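Local coordinates for hypothetical protein Atu0240 (Agrobacterium tumefaciens str. C58, PDB 2GAX) that is of unknown function but belongs to the DUF2000 family, which is placed in the PTH2 (peptidyl-tRNA hydrolase 2) clan, at residues 2-12 with 54-65; 21-30 with 83-91. One frame throughout, in Å; residues are numbered along the deposited sequence.

Interaction 1: residues 2-12 with 54-65; sequences FDTKIAVILRD and SIQPIVVMATDQ. With PO4 (phosphate ion), chain C.
Gln56 lies flat over one face of the Phe2 ring. Its amide plane is only 5° from the ring plane, and its CG sits above the ring centre, 4.0 Å from the centroid, as a CH-pi contact. Ile55 meets the same ring at about a right angle, with CD1 at the edge. The Gln56 chain is extended, with CG anti to the backbone N (chi1 -173°), and this carries NE2 across to Thr4. There NE2 donates to OG1 of Thr4 at 2.8 Å, with OG1 16° out of the Gln56 amide plane. OG1 of Thr4 in turn donates to O3 of a phosphate ion at 2.6 Å.

Beyond this end, strands 4-11 and 58-63 run parallel. Val8 uses both its N and its O toward strand 58-63, bonding Val59 O and Met61 N. Ile9 and Met61, a selenomethionine, lie side by side and point the same way. On the other face, Leu10 CD1 meets Val60 CG1.

The Gln56 amide is thus held through both its nitrogen (Thr4) and its oxygen (Arg118). Its donated N-H is consistent with the Thr4 hydroxyl pointing its proton to the phosphate, probably from the crystallisation liquor, which Asp3 N and Thr4 N also bind.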
loop_
_atom_site.group_PDB
_atom_site.type_symbol
_atom_site.label_atom_id
_atom_site.label_comp_id
_atom_site.label_asym_id
_atom_site.label_seq_id
_atom_site.Cartn_x
_atom_site.Cartn_y
_atom_site.Cartn_z
ATOM N N PHE A 2 -16.339 -5.738 -7.099
ATOM C CA PHE A 2 -16.219 -5.498 -5.667
ATOM C C PHE A 2 -16.735 -4.128 -5.276
ATOM O O PHE A 2 -16.647 -3.189 -6.064
ATOM C CB PHE A 2 -14.746 -5.617 -5.256
ATOM C CG PHE A 2 -14.133 -6.946 -5.583
ATOM C CD1 PHE A 2 -14.049 -7.937 -4.617
ATOM C CD2 PHE A 2 -13.647 -7.210 -6.864
ATOM C CE1 PHE A 2 -13.487 -9.174 -4.910
ATOM C CE2 PHE A 2 -13.086 -8.442 -7.175
ATOM C CZ PHE A 2 -13.006 -9.427 -6.195
ATOM N N ASP A 3 -17.255 -4.019 -4.053
ATOM C CA ASP A 3 -17.636 -2.723 -3.480
ATOM C C ASP A 3 -16.398 -1.858 -3.245
ATOM O O ASP A 3 -16.458 -0.625 -3.341
ATOM C CB ASP A 3 -18.398 -2.904 -2.165
ATOM C CG ASP A 3 -19.852 -3.306 -2.372
ATOM O OD1 ASP A 3 -20.316 -3.361 -3.536
ATOM O OD2 ASP A 3 -20.536 -3.553 -1.355
ATOM N N THR A 4 -15.275 -2.517 -2.965
ATOM C CA THR A 4 -14.021 -1.825 -2.645
ATOM C C THR A 4 -13.033 -1.796 -3.809
ATOM O O THR A 4 -13.241 -2.460 -4.837
ATOM C CB THR A 4 -13.318 -2.457 -1.418
ATOM O OG1 THR A 4 -12.894 -3.792 -1.737
ATOM C CG2 THR A 4 -14.256 -2.481 -0.215
ATOM N N LYS A 5 -11.968 -1.016 -3.621
ATOM C CA LYS A 5 -10.844 -0.941 -4.537
ATOM C C LYS A 5 -9.544 -1.003 -3.725
ATOM O O LYS A 5 -9.472 -0.421 -2.642
ATOM C CB LYS A 5 -10.908 0.380 -5.319
ATOM C CG LYS A 5 -9.715 0.641 -6.216
ATOM C CD LYS A 5 -9.755 2.030 -6.844
ATOM C CE LYS A 5 -8.395 2.350 -7.455
ATOM N NZ LYS A 5 -8.330 3.600 -8.296
ATOM N N ILE A 6 -8.531 -1.689 -4.258
ATOM C CA ILE A 6 -7.190 -1.727 -3.652
ATOM C C ILE A 6 -6.239 -0.840 -4.454
ATOM O O ILE A 6 -6.063 -1.018 -5.660
ATOM C CB ILE A 6 -6.610 -3.177 -3.549
ATOM C CG1 ILE A 6 -7.532 -4.080 -2.733
ATOM C CG2 ILE A 6 -5.225 -3.166 -2.896
ATOM C CD1 ILE A 6 -7.098 -5.531 -2.708
ATOM N N ALA A 7 -5.632 0.124 -3.773
ATOM C CA ALA A 7 -4.711 1.033 -4.398
ATOM C C ALA A 7 -3.413 1.098 -3.618
ATOM O O ALA A 7 -3.412 1.088 -2.383
ATOM C CB ALA A 7 -5.325 2.410 -4.515
ATOM N N VAL A 8 -2.314 1.148 -4.363
ATOM C CA VAL A 8 -0.984 1.357 -3.810
ATOM C C VAL A 8 -0.454 2.673 -4.380
ATOM O O VAL A 8 -0.480 2.857 -5.588
ATOM C CB VAL A 8 -0.034 0.221 -4.248
ATOM C CG1 VAL A 8 1.405 0.508 -3.799
ATOM C CG2 VAL A 8 -0.516 -1.132 -3.737
ATOM N N ILE A 9 0.018 3.581 -3.522
ATOM C CA ILE A 9 0.603 4.856 -3.961
ATOM C C ILE A 9 2.050 5.004 -3.476
ATOM O O ILE A 9 2.327 5.029 -2.270
ATOM C CB ILE A 9 -0.217 6.121 -3.522
ATOM C CG1 ILE A 9 -1.718 5.946 -3.719
ATOM C CG2 ILE A 9 0.247 7.375 -4.281
ATOM C CD1 ILE A 9 -2.482 5.468 -2.473
ATOM N N LEU A 10 2.965 5.134 -4.434
ATOM C CA LEU A 10 4.393 5.204 -4.157
ATOM C C LEU A 10 4.940 6.602 -4.386
ATOM O O LEU A 10 4.396 7.366 -5.177
ATOM C CB LEU A 10 5.134 4.206 -5.056
ATOM C CG LEU A 10 4.658 2.755 -4.888
ATOM C CD1 LEU A 10 5.221 1.870 -5.983
ATOM C CD2 LEU A 10 4.996 2.200 -3.487
ATOM N N ARG A 11 6.006 6.951 -3.680
ATOM C CA ARG A 11 6.663 8.232 -3.942
ATOM C C ARG A 11 7.460 8.064 -5.238
ATOM O O ARG A 11 8.237 7.119 -5.358
ATOM C CB ARG A 11 7.557 8.649 -2.769
ATOM C CG ARG A 11 7.841 10.162 -2.754
ATOM C CD ARG A 11 8.684 10.558 -1.563
ATOM N NE ARG A 11 10.068 10.089 -1.671
ATOM C CZ ARG A 11 10.928 10.077 -0.655
ATOM N NH1 ARG A 11 10.553 10.493 0.545
ATOM N NH2 ARG A 11 12.165 9.636 -0.824
ATOM N N ASP A 12 7.271 8.960 -6.212
ATOM C CA ASP A 12 7.770 8.678 -7.571
ATOM C C ASP A 12 9.290 8.637 -7.679
ATOM O O ASP A 12 9.830 7.983 -8.572
ATOM C CB ASP A 12 7.172 9.615 -8.628
ATOM C CG ASP A 12 7.251 9.029 -10.048
ATOM O OD1 ASP A 12 7.343 7.775 -10.211
ATOM O OD2 ASP A 12 7.214 9.832 -11.015
ATOM N N SER A 54 -4.618 -12.723 -4.333
ATOM C CA SER A 54 -5.741 -11.789 -4.253
ATOM C C SER A 54 -6.676 -12.024 -5.418
ATOM O O SER A 54 -6.229 -12.178 -6.565
ATOM C CB SER A 54 -5.270 -10.329 -4.279
ATOM O OG SER A 54 -6.400 -9.449 -4.333
ATOM N N ILE A 55 -7.966 -12.082 -5.120
ATOM C CA ILE A 55 -8.971 -12.188 -6.160
ATOM C C ILE A 55 -9.333 -10.807 -6.700
ATOM O O ILE A 55 -10.002 -10.697 -7.725
ATOM C CB ILE A 55 -10.249 -12.907 -5.653
ATOM C CG1 ILE A 55 -10.872 -12.165 -4.462
ATOM C CG2 ILE A 55 -9.918 -14.346 -5.328
ATOM C CD1 ILE A 55 -12.228 -12.730 -4.002
ATOM N N GLN A 56 -8.899 -9.771 -5.985
ATOM C CA GLN A 56 -9.266 -8.388 -6.289
ATOM C C GLN A 56 -8.115 -7.667 -6.995
ATOM O O GLN A 56 -6.968 -7.788 -6.567
ATOM C CB GLN A 56 -9.619 -7.693 -4.966
ATOM C CG GLN A 56 -10.185 -6.311 -5.058
ATOM C CD GLN A 56 -10.783 -5.807 -3.741
ATOM O OE1 GLN A 56 -10.912 -6.548 -2.749
ATOM N NE2 GLN A 56 -11.151 -4.534 -3.731
ATOM N N PRO A 57 -8.416 -6.886 -8.062
ATOM C CA PRO A 57 -7.401 -6.105 -8.752
ATOM C C PRO A 57 -6.716 -5.095 -7.835
ATOM O O PRO A 57 -7.288 -4.659 -6.834
ATOM C CB PRO A 57 -8.207 -5.344 -9.826
ATOM C CG PRO A 57 -9.398 -6.146 -10.035
ATOM C CD PRO A 57 -9.742 -6.701 -8.687
ATOM N N ILE A 58 -5.501 -4.725 -8.205
ATOM C CA ILE A 58 -4.670 -3.828 -7.424
ATOM C C ILE A 58 -4.128 -2.738 -8.351
ATOM O O ILE A 58 -3.369 -3.021 -9.288
ATOM C CB ILE A 58 -3.514 -4.619 -6.748
ATOM C CG1 ILE A 58 -4.078 -5.667 -5.781
ATOM C CG2 ILE A 58 -2.519 -3.687 -6.039
ATOM C CD1 ILE A 58 -3.178 -6.871 -5.574
ATOM N N VAL A 59 -4.543 -1.498 -8.111
ATOM C CA VAL A 59 -4.076 -0.357 -8.907
ATOM C C VAL A 59 -2.830 0.279 -8.284
ATOM O O VAL A 59 -2.840 0.629 -7.114
ATOM C CB VAL A 59 -5.206 0.704 -9.058
ATOM C CG1 VAL A 59 -4.689 1.952 -9.706
ATOM C CG2 VAL A 59 -6.362 0.133 -9.855
ATOM N N VAL A 60 -1.762 0.440 -9.064
ATOM C CA VAL A 60 -0.532 1.067 -8.546
ATOM C C VAL A 60 -0.366 2.483 -9.098
ATOM O O VAL A 60 -0.495 2.704 -10.302
ATOM C CB VAL A 60 0.727 0.213 -8.849
ATOM C CG1 VAL A 60 1.988 0.851 -8.234
ATOM C CG2 VAL A 60 0.540 -1.200 -8.319
HETATM N N MSE A 61 -0.091 3.432 -8.203
HETATM C CA MSE A 61 0.042 4.841 -8.565
HETATM C C MSE A 61 1.323 5.441 -7.994
HETATM O O MSE A 61 1.981 4.830 -7.158
HETATM C CB MSE A 61 -1.170 5.633 -8.069
HETATM C CG MSE A 61 -2.496 5.143 -8.624
HETATM SE SE MSE A 61 -3.991 5.826 -7.552
HETATM C CE MSE A 61 -3.723 4.785 -6.032
ATOM N N ALA A 62 1.683 6.635 -8.464
ATOM C CA ALA A 62 2.854 7.338 -7.952
ATOM C C ALA A 62 2.574 8.831 -7.897
ATOM O O ALA A 62 1.767 9.342 -8.667
ATOM C CB ALA A 62 4.081 7.047 -8.813
ATOM N N THR A 63 3.215 9.516 -6.960
ATOM C CA THR A 63 3.107 10.969 -6.864
ATOM C C THR A 63 4.268 11.543 -6.058
ATOM O O THR A 63 5.128 10.798 -5.588
ATOM C CB THR A 63 1.733 11.415 -6.291
ATOM O OG1 THR A 63 1.622 12.843 -6.350
ATOM C CG2 THR A 63 1.549 10.948 -4.846
ATOM N N ASP A 64 4.275 12.867 -5.898
ATOM C CA ASP A 64 5.319 13.559 -5.149
ATOM C C ASP A 64 5.106 13.542 -3.632
ATOM O O ASP A 64 4.020 13.223 -3.144
ATOM C CB ASP A 64 5.450 15.002 -5.647
ATOM C CG ASP A 64 4.167 15.800 -5.460
ATOM O OD1 ASP A 64 3.275 15.708 -6.331
ATOM O OD2 ASP A 64 4.049 16.514 -4.434
ATOM N N GLN A 65 6.151 13.911 -2.897
ATOM C CA GLN A 65 6.123 13.889 -1.432
ATOM C C GLN A 65 4.915 14.592 -0.813
ATOM O O GLN A 65 4.180 13.995 -0.019
ATOM C CB GLN A 65 7.420 14.465 -0.859
ATOM C CG GLN A 65 7.560 14.312 0.644
ATOM C CD GLN A 65 7.513 12.866 1.095
ATOM O OE1 GLN A 65 6.438 12.249 1.162
ATOM N NE2 GLN A 65 8.668 12.325 1.449
HETATM P P PO4 C . -16.205 -6.019 -1.457
HETATM O O1 PO4 C . -15.657 -7.406 -1.200
HETATM O O2 PO4 C . -17.322 -6.101 -2.473
HETATM O O3 PO4 C . -15.124 -5.124 -1.988
HETATM O O4 PO4 C . -16.764 -5.448 -0.174
#

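Interaction 2: residues 21-30 with 83-91; sequences NVTAFLMSGI and SLYIEEMFA
Ser83 OG donates a hydrogen bond to Leu26 O at 2.9 Å, in the carbonyl plane and on a lone pair. Leu26 O also accepts the helical bond from Ile30 N, so two donors grip one oxygen. Gly29 CA lies 3.5 Å from Ser83 OG, and the lack of a side chain there lets the serine sit close to the helix.

The aromatic contacts centre on Tyr85. Its CG is anti to the backbone N (chi1 -160°), which swings the ring alongside helix 21-30. Val22 CG2 stands over the centre of one face as a CH-pi contact, 3.7 Å from the centroid and 5° off the normal. Met89 CE, from the tyrosine's own segment, covers the opposite face. The edge of Tyr85 is turned toward the face of Phe25 in an offset edge-to-face pair, with planes at 68°. At the hydroxyl end, Asn21 OD1 is 3.0 Å from Tyr85 OH, and the amide plane stands nearly upright to the ring.

Apolar packing fills in the rest. Val22 is shared: CG1 touches Tyr85 CB, while CG2 also reaches Phe90 CZ at 3.6 Å. Leu26 CD2 lies over the backbone of Ser83, 3.5 Å from its C atom, and approaches Tyr85 CB.

The helix and strand 83-86 run roughly antiparallel. The contact is mainly apolar, joining the helix to an outermost strand of the sheet. The Ser83 hydrogen bond holds the serine to the helix, and contacts on both faces and at its edge probably restrict the rotation of the tyrosine ring.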
loop_
_atom_site.group_PDB
_atom_site.type_symbol
_atom_site.label_atom_id
_atom_site.label_comp_id
_atom_site.label_asym_id
_atom_site.label_seq_id
_atom_site.Cartn_x
_atom_site.Cartn_y
_atom_site.Cartn_z
ATOM N N ASN A 21 10.168 -3.295 -3.169
ATOM C CA ASN A 21 10.240 -3.541 -1.716
ATOM C C ASN A 21 9.031 -2.946 -0.964
ATOM O O ASN A 21 8.351 -3.668 -0.223
ATOM C CB ASN A 21 11.574 -3.010 -1.162
ATOM C CG ASN A 21 11.720 -3.195 0.342
ATOM O OD1 ASN A 21 11.072 -2.504 1.140
ATOM N ND2 ASN A 21 12.614 -4.085 0.739
ATOM N N VAL A 22 8.772 -1.644 -1.151
ATOM C CA VAL A 22 7.654 -0.951 -0.468
ATOM C C VAL A 22 6.293 -1.583 -0.825
ATOM O O VAL A 22 5.428 -1.760 0.052
ATOM C CB VAL A 22 7.642 0.579 -0.761
ATOM C CG1 VAL A 22 6.379 1.224 -0.193
ATOM C CG2 VAL A 22 8.885 1.255 -0.135
ATOM N N THR A 23 6.119 -1.936 -2.097
ATOM C CA THR A 23 4.849 -2.519 -2.586
ATOM C C THR A 23 4.608 -3.858 -1.897
ATOM O O THR A 23 3.491 -4.142 -1.443
ATOM C CB THR A 23 4.831 -2.685 -4.117
ATOM O OG1 THR A 23 4.871 -1.384 -4.725
ATOM C CG2 THR A 23 3.560 -3.443 -4.611
ATOM N N ALA A 24 5.675 -4.643 -1.787
ATOM C CA ALA A 24 5.596 -5.961 -1.172
ATOM C C ALA A 24 5.140 -5.829 0.282
ATOM O O ALA A 24 4.192 -6.508 0.708
ATOM C CB ALA A 24 6.930 -6.652 -1.263
ATOM N N PHE A 25 5.796 -4.938 1.031
ATOM C CA PHE A 25 5.429 -4.721 2.428
ATOM C C PHE A 25 4.037 -4.142 2.606
ATOM O O PHE A 25 3.253 -4.628 3.422
ATOM C CB PHE A 25 6.469 -3.858 3.117
ATOM C CG PHE A 25 7.685 -4.621 3.518
ATOM C CD1 PHE A 25 7.702 -5.335 4.712
ATOM C CD2 PHE A 25 8.804 -4.656 2.700
ATOM C CE1 PHE A 25 8.833 -6.069 5.091
ATOM C CE2 PHE A 25 9.946 -5.381 3.079
ATOM C CZ PHE A 25 9.959 -6.075 4.271
ATOM N N LEU A 26 3.705 -3.131 1.815
ATOM C CA LEU A 26 2.353 -2.566 1.899
ATOM C C LEU A 26 1.243 -3.612 1.680
ATOM O O LEU A 26 0.230 -3.619 2.390
ATOM C CB LEU A 26 2.190 -1.413 0.909
ATOM C CG LEU A 26 3.042 -0.156 1.169
ATOM C CD1 LEU A 26 2.942 0.757 -0.029
ATOM C CD2 LEU A 26 2.628 0.584 2.456
HETATM N N MSE A 27 1.439 -4.477 0.694
HETATM C CA MSE A 27 0.454 -5.490 0.335
HETATM C C MSE A 27 0.315 -6.536 1.430
HETATM O O MSE A 27 -0.781 -7.073 1.642
HETATM C CB MSE A 27 0.826 -6.153 -0.994
HETATM C CG MSE A 27 0.322 -5.376 -2.207
HETATM SE SE MSE A 27 -1.675 -5.260 -2.183
HETATM C CE MSE A 27 -2.089 -7.018 -2.038
ATOM N N SER A 28 1.411 -6.816 2.132
ATOM C CA SER A 28 1.356 -7.779 3.250
ATOM C C SER A 28 0.368 -7.281 4.309
ATOM O O SER A 28 -0.386 -8.078 4.915
ATOM C CB SER A 28 2.759 -8.056 3.822
ATOM O OG SER A 28 3.265 -6.988 4.594
ATOM N N GLY A 29 0.368 -5.963 4.525
ATOM C CA GLY A 29 -0.601 -5.316 5.444
ATOM C C GLY A 29 -2.032 -5.394 4.936
ATOM O O GLY A 29 -2.980 -5.601 5.715
ATOM N N ILE A 30 -2.200 -5.203 3.631
ATOM C CA ILE A 30 -3.528 -5.296 3.012
ATOM C C ILE A 30 -4.135 -6.689 3.198
ATOM O O ILE A 30 -5.300 -6.819 3.557
ATOM C CB ILE A 30 -3.474 -4.858 1.526
ATOM C CG1 ILE A 30 -3.089 -3.381 1.442
ATOM C CG2 ILE A 30 -4.779 -5.205 0.738
ATOM C CD1 ILE A 30 -4.166 -2.382 1.882
ATOM N N SER A 83 -1.999 0.601 5.048
ATOM C CA SER A 83 -0.577 0.242 5.182
ATOM C C SER A 83 0.258 1.475 4.855
ATOM O O SER A 83 -0.076 2.217 3.942
ATOM C CB SER A 83 -0.205 -0.884 4.218
ATOM O OG SER A 83 -1.079 -1.981 4.384
ATOM N N LEU A 84 1.352 1.680 5.584
ATOM C CA LEU A 84 2.178 2.876 5.427
ATOM C C LEU A 84 3.651 2.546 5.613
ATOM O O LEU A 84 4.011 1.720 6.459
ATOM C CB LEU A 84 1.760 3.976 6.401
ATOM C CG LEU A 84 2.068 5.419 5.966
ATOM C CD1 LEU A 84 1.164 5.900 4.856
ATOM C CD2 LEU A 84 2.038 6.371 7.148
ATOM N N TYR A 85 4.482 3.202 4.811
ATOM C CA TYR A 85 5.925 2.960 4.776
ATOM C C TYR A 85 6.580 4.334 4.660
ATOM O O TYR A 85 6.256 5.100 3.748
ATOM C CB TYR A 85 6.245 2.102 3.544
ATOM C CG TYR A 85 7.558 1.341 3.554
ATOM C CD1 TYR A 85 7.573 -0.056 3.424
ATOM C CD2 TYR A 85 8.788 2.007 3.676
ATOM C CE1 TYR A 85 8.785 -0.772 3.424
ATOM C CE2 TYR A 85 9.987 1.308 3.664
ATOM C CZ TYR A 85 9.980 -0.068 3.544
ATOM O OH TYR A 85 11.182 -0.742 3.526
ATOM N N ILE A 86 7.459 4.660 5.607
ATOM C CA ILE A 86 8.172 5.946 5.618
ATOM C C ILE A 86 9.635 5.734 5.223
ATOM O O ILE A 86 10.150 4.628 5.317
ATOM C CB ILE A 86 8.087 6.704 6.991
ATOM C CG1 ILE A 86 8.777 5.919 8.127
ATOM C CG2 ILE A 86 6.626 7.004 7.368
ATOM C CD1 ILE A 86 9.053 6.759 9.379
ATOM N N GLU A 87 10.285 6.809 4.781
ATOM C CA GLU A 87 11.656 6.759 4.285
ATOM C C GLU A 87 12.647 6.141 5.275
ATOM O O GLU A 87 13.526 5.365 4.885
ATOM C CB GLU A 87 12.114 8.169 3.910
ATOM C CG GLU A 87 13.397 8.218 3.065
ATOM C CD GLU A 87 13.771 9.637 2.668
ATOM O OE1 GLU A 87 12.919 10.339 2.099
ATOM O OE2 GLU A 87 14.922 10.052 2.946
ATOM N N GLU A 88 12.493 6.484 6.552
ATOM C CA GLU A 88 13.417 6.048 7.583
ATOM C C GLU A 88 13.409 4.542 7.759
ATOM O O GLU A 88 14.376 3.987 8.259
ATOM C CB GLU A 88 13.127 6.734 8.917
ATOM C CG GLU A 88 13.581 8.182 9.016
ATOM C CD GLU A 88 12.692 9.173 8.282
ATOM O OE1 GLU A 88 11.616 8.794 7.758
ATOM O OE2 GLU A 88 13.074 10.353 8.241
HETATM N N MSE A 89 12.330 3.879 7.337
HETATM C CA MSE A 89 12.241 2.417 7.450
HETATM C C MSE A 89 13.192 1.653 6.516
HETATM O O MSE A 89 13.348 0.441 6.642
HETATM C CB MSE A 89 10.794 1.944 7.278
HETATM C CG MSE A 89 9.937 2.329 8.460
HETATM SE SE MSE A 89 8.020 2.165 8.095
HETATM C CE MSE A 89 7.955 0.331 7.412
ATOM N N PHE A 90 13.806 2.373 5.581
ATOM C CA PHE A 90 14.868 1.819 4.732
ATOM C C PHE A 90 16.179 1.604 5.489
ATOM O O PHE A 90 17.069 0.914 4.989
ATOM C CB PHE A 90 15.128 2.742 3.531
ATOM C CG PHE A 90 14.107 2.618 2.437
ATOM C CD1 PHE A 90 13.822 1.382 1.871
ATOM C CD2 PHE A 90 13.449 3.746 1.947
ATOM C CE1 PHE A 90 12.878 1.269 0.844
ATOM C CE2 PHE A 90 12.495 3.637 0.921
ATOM C CZ PHE A 90 12.213 2.403 0.383
ATOM N N ALA A 91 16.287 2.192 6.681
ATOM C CA ALA A 91 17.522 2.160 7.492
ATOM C C ALA A 91 17.727 0.869 8.297
ATOM O O ALA A 91 18.845 0.578 8.730
ATOM C CB ALA A 91 17.561 3.357 8.435
#

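The centres of interactions 1 and 2 lie about 13 Å apart, and both reach the same mixed five-stranded sheet. Interaction 1 pairs strands 4-11 and 58-63. Interaction 2 brings helix 16-33 against strand 83-86, at one edge of the sheet, with strand 112-120 between it and strand 4-11. Their segments alternate along the chain: 2-12, 21-30, 54-65, 83-91. Helix 16-33 follows strand 4-11 and packs over the face that carries Leu10 and Ile58, with Leu10 touching Val22 and Thr23, and Ile58 touching Met27. A salt bridge from Arg11 to Glu87 also joins the two contacts. Helix 16-33 is thus shared, linking the central strands to the edge strand on one face of the sheet.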